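Oxidoreductase, 2OG-Fe(II) oxygenase family (Burkholderia pseudomallei, PDB 6N1F) probably catalyses an iron-dependent oxidation, holding a single iron ion within its double-stranded beta-helix core. Local coordinates at residues A[86-91]-A[144-149]; A[134-139]-A[224-229]; A[180-185]-A[210-215]. One frame throughout, in Å; residues are numbered along the deposited sequence.

Contact 1: A[86-91]-A[144-149]; sequences HDIYVR and NRMLKD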
loop_
_atom_site.group_PDB
_atom_site.type_symbol
_atom_site.label_atom_id
_atom_site.label_comp_id
_atom_site.label_asym_id
_atom_site.label_seq_id
_atom_site.Cartn_x
_atom_site.Cartn_y
_atom_site.Cartn_z
ATOM N N HIS A 86 1.743 -21.181 -7.019
ATOM C CA HIS A 86 2.343 -20.405 -5.933
ATOM C C HIS A 86 3.403 -19.426 -6.434
ATOM O O HIS A 86 4.575 -19.780 -6.522
ATOM C CB HIS A 86 2.982 -21.334 -4.900
ATOM C CG HIS A 86 2.004 -22.172 -4.138
ATOM N ND1 HIS A 86 2.400 -23.181 -3.285
ATOM C CD2 HIS A 86 0.652 -22.149 -4.090
ATOM C CE1 HIS A 86 1.334 -23.746 -2.749
ATOM N NE2 HIS A 86 0.261 -23.138 -3.220
ATOM N N ASP A 87 3.012 -18.193 -6.753
ATOM C CA ASP A 87 3.992 -17.202 -7.173
ATOM C C ASP A 87 3.913 -15.896 -6.390
ATOM O O ASP A 87 4.659 -14.958 -6.701
ATOM C CB ASP A 87 3.871 -16.925 -8.682
ATOM C CG ASP A 87 2.471 -16.550 -9.095
ATOM O OD1 ASP A 87 1.619 -16.388 -8.194
ATOM O OD2 ASP A 87 2.227 -16.423 -10.319
ATOM N N ILE A 88 3.056 -15.811 -5.377
ATOM C CA ILE A 88 3.040 -14.688 -4.448
ATOM C C ILE A 88 3.056 -15.244 -3.033
ATOM O O ILE A 88 2.258 -16.127 -2.700
ATOM C CB ILE A 88 1.816 -13.780 -4.666
ATOM C CG1 ILE A 88 1.891 -13.150 -6.043
ATOM C CG2 ILE A 88 1.779 -12.705 -3.626
ATOM C CD1 ILE A 88 0.828 -12.145 -6.299
ATOM N N TYR A 89 3.976 -14.743 -2.210
ATOM C CA TYR A 89 4.114 -15.154 -0.820
ATOM C C TYR A 89 3.853 -13.954 0.082
ATOM O O TYR A 89 4.405 -12.871 -0.143
ATOM C CB TYR A 89 5.501 -15.747 -0.564
ATOM C CG TYR A 89 5.674 -17.127 -1.157
ATOM C CD1 TYR A 89 5.406 -18.264 -0.411
ATOM C CD2 TYR A 89 6.080 -17.288 -2.473
ATOM C CE1 TYR A 89 5.553 -19.529 -0.952
ATOM C CE2 TYR A 89 6.226 -18.541 -3.028
ATOM C CZ TYR A 89 5.962 -19.659 -2.264
ATOM O OH TYR A 89 6.114 -20.906 -2.820
ATOM N N VAL A 90 3.014 -14.154 1.096
ATOM C CA VAL A 90 2.459 -13.075 1.907
ATOM C C VAL A 90 2.892 -13.267 3.357
ATOM O O VAL A 90 2.780 -14.373 3.904
ATOM C CB VAL A 90 0.923 -13.025 1.779
ATOM C CG1 VAL A 90 0.327 -11.985 2.703
ATOM C CG2 VAL A 90 0.536 -12.710 0.338
ATOM N N ARG A 91 3.395 -12.194 3.968
ATOM C CA ARG A 91 3.735 -12.151 5.390
ATOM C C ARG A 91 2.772 -11.195 6.076
ATOM O O ARG A 91 2.889 -9.977 5.925
ATOM C CB ARG A 91 5.180 -11.707 5.591
ATOM C CG ARG A 91 6.168 -12.818 5.406
ATOM C CD ARG A 91 7.523 -12.292 4.996
ATOM N NE ARG A 91 8.561 -13.298 5.197
ATOM C CZ ARG A 91 9.818 -13.166 4.795
ATOM N NH1 ARG A 91 10.192 -12.070 4.163
ATOM N NH2 ARG A 91 10.702 -14.128 5.030
ATOM N N ASN A 144 3.764 -8.323 0.581
ATOM C CA ASN A 144 3.523 -9.155 -0.594
ATOM C C ASN A 144 4.831 -9.349 -1.333
ATOM O O ASN A 144 5.438 -8.373 -1.785
ATOM C CB ASN A 144 2.503 -8.524 -1.534
ATOM C CG ASN A 144 1.122 -8.539 -0.969
ATOM O OD1 ASN A 144 0.819 -9.317 -0.064
ATOM N ND2 ASN A 144 0.260 -7.688 -1.501
ATOM N N ARG A 145 5.248 -10.600 -1.486
ATOM C CA ARG A 145 6.470 -10.932 -2.204
ATOM C C ARG A 145 6.087 -11.600 -3.524
ATOM O O ARG A 145 5.662 -12.763 -3.547
ATOM C CB ARG A 145 7.361 -11.820 -1.345
ATOM C CG ARG A 145 8.653 -12.231 -2.015
ATOM C CD ARG A 145 9.541 -12.943 -1.019
ATOM N NE ARG A 145 10.460 -13.857 -1.680
ATOM C CZ ARG A 145 10.248 -15.160 -1.807
ATOM N NH1 ARG A 145 9.143 -15.711 -1.312
ATOM N NH2 ARG A 145 11.141 -15.914 -2.431
HETATM N N MSE A 146 6.237 -10.861 -4.617
HETATM C CA MSE A 146 5.739 -11.301 -5.911
HETATM C C MSE A 146 6.886 -11.785 -6.775
HETATM O O MSE A 146 7.846 -11.043 -7.020
HETATM C CB MSE A 146 4.980 -10.165 -6.620
HETATM C CG MSE A 146 3.776 -9.626 -5.851
HETATM SE SE MSE A 146 2.915 -8.182 -6.848
HETATM C CE MSE A 146 2.356 -9.146 -8.445
ATOM N N LEU A 147 6.790 -13.032 -7.217
ATOM C CA LEU A 147 7.854 -13.650 -7.982
ATOM C C LEU A 147 7.649 -13.394 -9.473
ATOM O O LEU A 147 6.613 -12.877 -9.901
ATOM C CB LEU A 147 7.900 -15.145 -7.684
ATOM C CG LEU A 147 7.969 -15.471 -6.200
ATOM C CD1 LEU A 147 7.966 -16.971 -6.002
ATOM C CD2 LEU A 147 9.197 -14.853 -5.586
ATOM N N LYS A 148 8.658 -13.766 -10.269
ATOM C CA LYS A 148 8.596 -13.561 -11.710
ATOM C C LYS A 148 7.348 -14.208 -12.286
ATOM O O LYS A 148 7.026 -15.352 -11.954
ATOM C CB LYS A 148 9.833 -14.144 -12.383
ATOM C CG LYS A 148 9.961 -13.803 -13.850
ATOM C CD LYS A 148 11.295 -14.300 -14.398
ATOM C CE LYS A 148 11.330 -14.243 -15.921
ATOM N NZ LYS A 148 10.066 -14.749 -16.512
ATOM N N ASP A 149 6.639 -13.457 -13.130
ATOM C CA ASP A 149 5.438 -13.852 -13.869
ATOM C C ASP A 149 4.192 -13.817 -12.992
ATOM O O ASP A 149 3.109 -14.152 -13.471
ATOM C CB ASP A 149 5.564 -15.241 -14.514
ATOM C CG ASP A 149 6.696 -15.310 -15.504
ATOM O OD1 ASP A 149 6.740 -14.454 -16.416
ATOM O OD2 ASP A 149 7.553 -16.203 -15.360
#

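Contact 2: A[134-139]-A[224-229]; sequences AEYFIR and YFYSRH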
loop_
_atom_site.group_PDB
_atom_site.type_symbol
_atom_site.label_atom_id
_atom_site.label_comp_id
_atom_site.label_asym_id
_atom_site.label_seq_id
_atom_site.Cartn_x
_atom_site.Cartn_y
_atom_site.Cartn_z
ATOM N N ALA A 134 -10.098 13.929 10.890
ATOM C CA ALA A 134 -10.647 12.710 11.454
ATOM C C ALA A 134 -9.551 11.686 11.716
ATOM O O ALA A 134 -8.525 11.641 11.034
ATOM C CB ALA A 134 -11.709 12.119 10.529
ATOM N N GLU A 135 -9.782 10.870 12.738
ATOM C CA GLU A 135 -8.847 9.822 13.108
ATOM C C GLU A 135 -8.935 8.669 12.116
ATOM O O GLU A 135 -10.024 8.166 11.822
ATOM C CB GLU A 135 -9.169 9.345 14.523
ATOM C CG GLU A 135 -8.500 8.056 14.959
ATOM C CD GLU A 135 -8.658 7.818 16.454
ATOM O OE1 GLU A 135 -7.668 7.404 17.090
ATOM O OE2 GLU A 135 -9.762 8.061 17.000
ATOM N N TYR A 136 -7.793 8.249 11.601
ATOM C CA TYR A 136 -7.726 7.094 10.721
ATOM C C TYR A 136 -7.038 5.939 11.436
ATOM O O TYR A 136 -6.194 6.140 12.317
ATOM C CB TYR A 136 -6.996 7.424 9.421
ATOM C CG TYR A 136 -7.873 8.068 8.370
ATOM C CD1 TYR A 136 -8.339 7.342 7.284
ATOM C CD2 TYR A 136 -8.239 9.403 8.464
ATOM C CE1 TYR A 136 -9.137 7.931 6.318
ATOM C CE2 TYR A 136 -9.036 9.993 7.507
ATOM C CZ TYR A 136 -9.486 9.265 6.438
ATOM O OH TYR A 136 -10.285 9.869 5.482
ATOM N N PHE A 137 -7.441 4.726 11.069
ATOM C CA PHE A 137 -6.935 3.493 11.649
ATOM C C PHE A 137 -6.324 2.637 10.556
ATOM O O PHE A 137 -6.864 2.557 9.449
ATOM C CB PHE A 137 -8.053 2.702 12.335
ATOM C CG PHE A 137 -8.843 3.509 13.321
ATOM C CD1 PHE A 137 -8.476 3.538 14.651
ATOM C CD2 PHE A 137 -9.945 4.239 12.914
ATOM C CE1 PHE A 137 -9.197 4.281 15.571
ATOM C CE2 PHE A 137 -10.669 4.986 13.825
ATOM C CZ PHE A 137 -10.293 5.005 15.158
ATOM N N ILE A 138 -5.211 1.984 10.871
ATOM C CA ILE A 138 -4.639 0.980 9.978
ATOM C C ILE A 138 -5.370 -0.335 10.253
ATOM O O ILE A 138 -5.209 -0.929 11.319
ATOM C CB ILE A 138 -3.124 0.838 10.182
ATOM C CG1 ILE A 138 -2.401 2.141 9.823
ATOM C CG2 ILE A 138 -2.570 -0.305 9.351
ATOM C CD1 ILE A 138 -0.913 2.158 10.191
ATOM N N ARG A 139 -6.179 -0.791 9.291
ATOM C CA ARG A 139 -7.000 -1.977 9.502
ATOM C C ARG A 139 -6.359 -3.258 8.993
ATOM O O ARG A 139 -6.694 -4.341 9.480
ATOM C CB ARG A 139 -8.360 -1.812 8.817
ATOM C CG ARG A 139 -9.351 -0.926 9.558
ATOM C CD ARG A 139 -10.731 -1.022 8.923
ATOM N NE ARG A 139 -11.385 -2.303 9.170
ATOM C CZ ARG A 139 -12.245 -2.520 10.163
ATOM N NH1 ARG A 139 -12.550 -1.540 11.007
ATOM N NH2 ARG A 139 -12.804 -3.713 10.315
ATOM N N TYR A 224 -0.776 -1.482 3.231
ATOM C CA TYR A 224 -1.715 -1.355 4.341
ATOM C C TYR A 224 -2.872 -0.448 3.962
ATOM O O TYR A 224 -2.809 0.311 2.992
ATOM C CB TYR A 224 -1.053 -0.867 5.641
ATOM C CG TYR A 224 -0.213 0.406 5.631
ATOM C CD1 TYR A 224 -0.645 1.554 6.293
ATOM C CD2 TYR A 224 1.046 0.433 5.039
ATOM C CE1 TYR A 224 0.140 2.712 6.329
ATOM C CE2 TYR A 224 1.837 1.587 5.066
ATOM C CZ TYR A 224 1.383 2.715 5.707
ATOM O OH TYR A 224 2.177 3.838 5.712
ATOM N N PHE A 225 -3.931 -0.525 4.769
ATOM C CA PHE A 225 -5.224 0.051 4.437
ATOM C C PHE A 225 -5.732 0.906 5.589
ATOM O O PHE A 225 -5.658 0.507 6.754
ATOM C CB PHE A 225 -6.222 -1.063 4.098
ATOM C CG PHE A 225 -5.786 -1.920 2.932
ATOM C CD1 PHE A 225 -6.199 -1.623 1.646
ATOM C CD2 PHE A 225 -4.937 -2.997 3.125
ATOM C CE1 PHE A 225 -5.793 -2.393 0.578
ATOM C CE2 PHE A 225 -4.527 -3.770 2.066
ATOM C CZ PHE A 225 -4.957 -3.471 0.789
ATOM N N TYR A 226 -6.245 2.082 5.248
ATOM C CA TYR A 226 -6.707 3.077 6.204
ATOM C C TYR A 226 -8.225 3.205 6.132
ATOM O O TYR A 226 -8.803 3.273 5.040
ATOM C CB TYR A 226 -6.081 4.448 5.917
ATOM C CG TYR A 226 -4.739 4.751 6.541
ATOM C CD1 TYR A 226 -4.613 4.938 7.910
ATOM C CD2 TYR A 226 -3.603 4.907 5.757
ATOM C CE1 TYR A 226 -3.395 5.254 8.491
ATOM C CE2 TYR A 226 -2.370 5.219 6.336
ATOM C CZ TYR A 226 -2.278 5.389 7.700
ATOM O OH TYR A 226 -1.076 5.692 8.293
ATOM N N SER A 227 -8.861 3.246 7.297
ATOM C CA SER A 227 -10.290 3.487 7.426
ATOM C C SER A 227 -10.519 4.384 8.636
ATOM O O SER A 227 -9.739 4.361 9.589
ATOM C CB SER A 227 -11.068 2.174 7.589
ATOM O OG SER A 227 -12.459 2.396 7.801
ATOM N N ARG A 228 -11.585 5.187 8.589
ATOM C CA ARG A 228 -12.040 5.884 9.788
ATOM C C ARG A 228 -12.874 4.986 10.689
ATOM O O ARG A 228 -13.130 5.348 11.839
ATOM C CB ARG A 228 -12.858 7.122 9.420
ATOM C CG ARG A 228 -12.109 8.175 8.637
ATOM C CD ARG A 228 -13.067 9.254 8.166
ATOM N NE ARG A 228 -14.143 8.693 7.351
ATOM C CZ ARG A 228 -15.413 8.584 7.735
ATOM N NH1 ARG A 228 -15.806 9.019 8.928
ATOM N NH2 ARG A 228 -16.300 8.050 6.911
ATOM N N HIS A 229 -13.301 3.833 10.201
ATOM C CA HIS A 229 -14.068 2.891 11.001
ATOM C C HIS A 229 -13.119 1.904 11.653
ATOM O O HIS A 229 -12.304 1.278 10.970
ATOM C CB HIS A 229 -15.088 2.145 10.134
ATOM C CG HIS A 229 -15.963 1.203 10.899
ATOM N ND1 HIS A 229 -16.722 1.600 11.981
ATOM C CD2 HIS A 229 -16.218 -0.116 10.725
ATOM C CE1 HIS A 229 -17.401 0.565 12.443
ATOM N NE2 HIS A 229 -17.111 -0.489 11.701
HETATM O O HOH W 1 -12.575 8.241 12.786
#

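Contact 3: A[180-185]-A[210-215]; sequences EFVVHP and EVRTVR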
loop_
_atom_site.group_PDB
_atom_site.type_symbol
_atom_site.label_atom_id
_atom_site.label_comp_id
_atom_site.label_asym_id
_atom_site.label_seq_id
_atom_site.Cartn_x
_atom_site.Cartn_y
_atom_site.Cartn_z
ATOM N N GLU A 180 4.234 -2.947 -12.703
ATOM C CA GLU A 180 3.652 -1.627 -12.525
ATOM C C GLU A 180 2.336 -1.699 -11.755
ATOM O O GLU A 180 1.527 -2.615 -11.925
ATOM C CB GLU A 180 3.436 -0.938 -13.865
ATOM C CG GLU A 180 4.713 -0.673 -14.656
ATOM C CD GLU A 180 5.086 -1.840 -15.538
ATOM O OE1 GLU A 180 4.428 -2.897 -15.402
ATOM O OE2 GLU A 180 6.022 -1.703 -16.366
ATOM N N PHE A 181 2.139 -0.723 -10.887
ATOM C CA PHE A 181 0.865 -0.530 -10.222
ATOM C C PHE A 181 -0.001 0.334 -11.137
ATOM O O PHE A 181 0.358 1.480 -11.428
ATOM C CB PHE A 181 1.103 0.121 -8.858
ATOM C CG PHE A 181 -0.129 0.375 -8.108
ATOM C CD1 PHE A 181 -0.756 -0.652 -7.431
ATOM C CD2 PHE A 181 -0.694 1.641 -8.091
ATOM C CE1 PHE A 181 -1.929 -0.422 -6.750
ATOM C CE2 PHE A 181 -1.854 1.876 -7.397
ATOM C CZ PHE A 181 -2.477 0.840 -6.733
ATOM N N VAL A 182 -1.116 -0.219 -11.624
ATOM C CA VAL A 182 -1.964 0.464 -12.594
ATOM C C VAL A 182 -3.349 0.677 -12.006
ATOM O O VAL A 182 -4.006 -0.284 -11.591
ATOM C CB VAL A 182 -2.062 -0.319 -13.908
ATOM C CG1 VAL A 182 -2.853 0.483 -14.910
ATOM C CG2 VAL A 182 -0.665 -0.631 -14.430
ATOM N N VAL A 183 -3.806 1.934 -12.025
ATOM C CA VAL A 183 -5.142 2.335 -11.600
ATOM C C VAL A 183 -5.988 2.622 -12.828
ATOM O O VAL A 183 -5.525 3.275 -13.776
ATOM C CB VAL A 183 -5.086 3.583 -10.696
ATOM C CG1 VAL A 183 -6.474 3.939 -10.188
ATOM C CG2 VAL A 183 -4.112 3.383 -9.560
ATOM N N HIS A 184 -7.246 2.171 -12.793
ATOM C CA HIS A 184 -8.198 2.299 -13.896
ATOM C C HIS A 184 -9.427 3.096 -13.464
ATOM O O HIS A 184 -10.520 2.537 -13.299
ATOM C CB HIS A 184 -8.617 0.921 -14.401
ATOM C CG HIS A 184 -7.494 0.134 -14.998
ATOM N ND1 HIS A 184 -7.348 -0.031 -16.355
ATOM C CD2 HIS A 184 -6.459 -0.521 -14.426
ATOM C CE1 HIS A 184 -6.274 -0.758 -16.598
ATOM N NE2 HIS A 184 -5.716 -1.070 -15.444
ATOM N N PRO A 185 -9.293 4.410 -13.307
ATOM C CA PRO A 185 -10.464 5.225 -12.964
ATOM C C PRO A 185 -11.485 5.216 -14.091
ATOM O O PRO A 185 -11.132 5.210 -15.273
ATOM C CB PRO A 185 -9.876 6.622 -12.756
ATOM C CG PRO A 185 -8.646 6.627 -13.586
ATOM C CD PRO A 185 -8.103 5.231 -13.581
ATOM N N GLU A 210 -4.495 -2.708 -10.283
ATOM C CA GLU A 210 -3.852 -3.977 -10.581
ATOM C C GLU A 210 -2.350 -3.783 -10.570
ATOM O O GLU A 210 -1.841 -2.672 -10.749
ATOM C CB GLU A 210 -4.274 -4.502 -11.957
ATOM C CG GLU A 210 -3.623 -3.705 -13.066
ATOM C CD GLU A 210 -3.885 -4.255 -14.468
ATOM O OE1 GLU A 210 -4.008 -5.487 -14.621
ATOM O OE2 GLU A 210 -3.958 -3.443 -15.415
ATOM N N VAL A 211 -1.640 -4.889 -10.412
ATOM C CA VAL A 211 -0.199 -4.916 -10.590
ATOM C C VAL A 211 0.088 -5.768 -11.817
ATOM O O VAL A 211 -0.379 -6.909 -11.905
ATOM C CB VAL A 211 0.508 -5.456 -9.336
ATOM C CG1 VAL A 211 2.018 -5.418 -9.525
ATOM C CG2 VAL A 211 0.088 -4.654 -8.085
ATOM N N ARG A 212 0.819 -5.208 -12.780
ATOM C CA ARG A 212 1.095 -5.944 -14.002
ATOM C C ARG A 212 2.248 -6.919 -13.793
ATOM O O ARG A 212 2.969 -6.879 -12.787
ATOM C CB ARG A 212 1.385 -4.995 -15.167
ATOM C CG ARG A 212 0.187 -4.134 -15.500
ATOM C CD ARG A 212 0.386 -3.299 -16.740
ATOM N NE ARG A 212 -0.884 -2.728 -17.178
ATOM C CZ ARG A 212 -1.001 -1.727 -18.047
ATOM N NH1 ARG A 212 0.082 -1.155 -18.563
ATOM N NH2 ARG A 212 -2.204 -1.287 -18.383
ATOM N N THR A 213 2.400 -7.810 -14.771
ATOM C CA THR A 213 3.279 -8.963 -14.656
ATOM C C THR A 213 4.666 -8.561 -14.185
ATOM O O THR A 213 5.255 -7.606 -14.697
ATOM C CB THR A 213 3.375 -9.668 -16.015
ATOM O OG1 THR A 213 2.058 -9.866 -16.518
ATOM C CG2 THR A 213 4.054 -11.013 -15.873
ATOM N N VAL A 214 5.179 -9.303 -13.206
ATOM C CA VAL A 214 6.552 -9.131 -12.753
ATOM C C VAL A 214 7.459 -9.815 -13.762
ATOM O O VAL A 214 7.293 -11.002 -14.049
ATOM C CB VAL A 214 6.757 -9.703 -11.347
ATOM C CG1 VAL A 214 8.210 -9.588 -10.956
ATOM C CG2 VAL A 214 5.886 -8.949 -10.338
ATOM N N ARG A 215 8.419 -9.069 -14.300
ATOM C CA ARG A 215 9.199 -9.554 -15.424
ATOM C C ARG A 215 10.604 -9.990 -15.040
ATOM O O ARG A 215 11.266 -10.650 -15.849
ATOM C CB ARG A 215 9.261 -8.486 -16.530
ATOM C CG ARG A 215 7.936 -8.332 -17.286
ATOM C CD ARG A 215 8.065 -7.590 -18.606
ATOM N NE ARG A 215 7.537 -6.235 -18.524
ATOM C CZ ARG A 215 8.280 -5.131 -18.570
ATOM N NH1 ARG A 215 9.599 -5.219 -18.718
ATOM N NH2 ARG A 215 7.703 -3.934 -18.475
HETATM O O HOH W 2 4.401 -5.884 -17.012
HETATM O O HOH W 3 5.699 -2.429 -18.938
#

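Contact 1: A[86-91]-A[144-149]
Y89 and R145 lie side by side on one face of an antiparallel strand pair, pointing the same way. The arginine's first torsion sets CG opposite the backbone N (chi1 179°) and the chain stays extended to NE, which carries NH1 to 3.6 Å from CD2 of the Y89 ring; ring and guanidinium planes stand 45° apart, an oblique approach rather than a stack. L147 wedges in next to them: its CD1 meets the rim of the tyrosine at CE2 (3.8 Å), while CD2 lies over one face of the R145 guanidinium. Weak, long ion pairs to E218 and E74 serve the charged end of R145.

The other face carries I88 beside M146, a selenomethionine, with CD1 of I88 3.9 Å from CG of M146, and V90 beside N144. There CG2 of V90 rests 3.4 Å from OD1 of N144, an oxygen whose hydrogen bond comes from Q142. The axes of 88-91 and 144-147 run 167° apart, antiparallel. Y89 and R145 form the hydrogen-bonded pair, N of Y89 to O of R145 at 2.9 Å and N of R145 to O of Y89 at 2.8 Å, flanked by the non-hydrogen-bonded pairs I88-M146 and V90-N144; N of L147 reaches O of D87. This is regular antiparallel pairing, by which strand 88-92 extends the major sheet of the double-stranded beta-helix typical of 2OG-Fe(II) oxygenases, with N144 on its iron-side face.

Contact 2: A[134-139]-A[224-229]
This contact pairs two strands of the major sheet in the double-stranded beta-helix, at the end where strand 137-147 begins and strand 218-227 finishes. F137 and S227 make the hydrogen-bonded antiparallel pair, N of F137 to O of S227 at 2.8 Å and N of S227 back to O of F137 at 3.0 Å; N of R139 adds a bond to O of F225. The axes of 137-139 and 224-227 are 131° apart, well off 180°, consistent with marked local twist in an antiparallel pair.

Outside the strands, R228 crosses Y136 obliquely and lays CG over one face of the ring, a CH-pi contact 3.7 Å from the centroid and 14° off the normal. The polar ends of both, OH of Y136 and NE of R228, go to the carboxylate of E165, so a single glutamate ties the pair together. Y226 and I138 run side by side, CE1 against CG1 at 3.5 Å, and CD1 of I138 touches CD1 of Y224, with helix 109-117 packing on I138 and Y224.

On the face of F137 and S227, F137 presents the edge of its ring, CE2 lying 3.2 Å from O of R228. Jelly-roll cores of this kind place the metal between two sheets, and here F225, stacked on Y164, touches the iron ligand D157. R139 bends at chi3 (71°), bringing CD against CB of S227 and NH1 to O of H229 at 2.8 Å; that oxygen lies close to the guanidinium plane, although the donor stands above the carbonyl plane. NH1 also bonds O of G231, and NE forms a salt bridge with D96. OG of S227, also hydrogen-bonded to O of D163, accepts from N of H229 at 2.9 Å, an ST turn.

Contact 3: A[180-185]-A[210-215]
E180, E210 and R212, with V182 close behind, carry this contact. E210 runs alongside V182, CG against CB at 3.8 Å, and its chain extends beyond CG to meet H184. NE2 of H184 donates to OE2 of E210 at 3.0 Å, in a bond somewhat bent by its N-H...O angle of 149°. The oxygen is approached from above the carboxylate plane, and ring and carboxylate planes are turned 61° apart.

R212 passes V182 at a slant. Because its chain is extended from CG to NE, the guanidinium slides past the valine, whose CG2 sits over one face near the rim, 3.5 Å from NE of R212. NH2 of R212 forms a salt bridge with E26, while the ion pair back to E210 is long.

E180 bends at chi2 (88°), which brings its carboxylate alongside R212 and R215: OE1 approaches CB of R212, and OE2 makes a salt bridge with NH2 of R215 at 3.5 Å. A water also donates to that OE2, at 2.7 Å.

The backbone fixes the register. N of V182 bonds O of E210 at 2.7 Å, almost straight, E210 N returns to V182 O, and N of R212 reaches O of E180 at 2.8 Å. On the other face CD1 of F181 meets CG2 of V211 while the phenyl ring packs against the iron ligand H209. Strand 181-184 lies between 191-193 and 208-211, whose V211 bonds on to I152 of strand 152-153; F181 and V211 touch R219 of strand 218-227, and F181 also touches strand 200-204.

Contacts 1 and 2 share strand 137-147: its later part pairs with 88-92 and its start with 218-227, so both belong to one antiparallel sheet, yet their centres are 26 Å apart. Contact 3 lies in the smaller mixed sheet, its centre 15 Å from that of contact 1; the two touch where N of D149 approaches O of V214 at 2.7 Å, a probable hydrogen bond. Contacts 2 and 3, centres 24 Å apart, lie on opposite sides of the chain's centre, though strands 208-211 and 218-227 are consecutive. Each contact sends a side chain near the metal site: N144, F225 and F181 come within about 7, 5 and 6 Å of the iron (nearest atoms), consistent with an ion held between the two sheets.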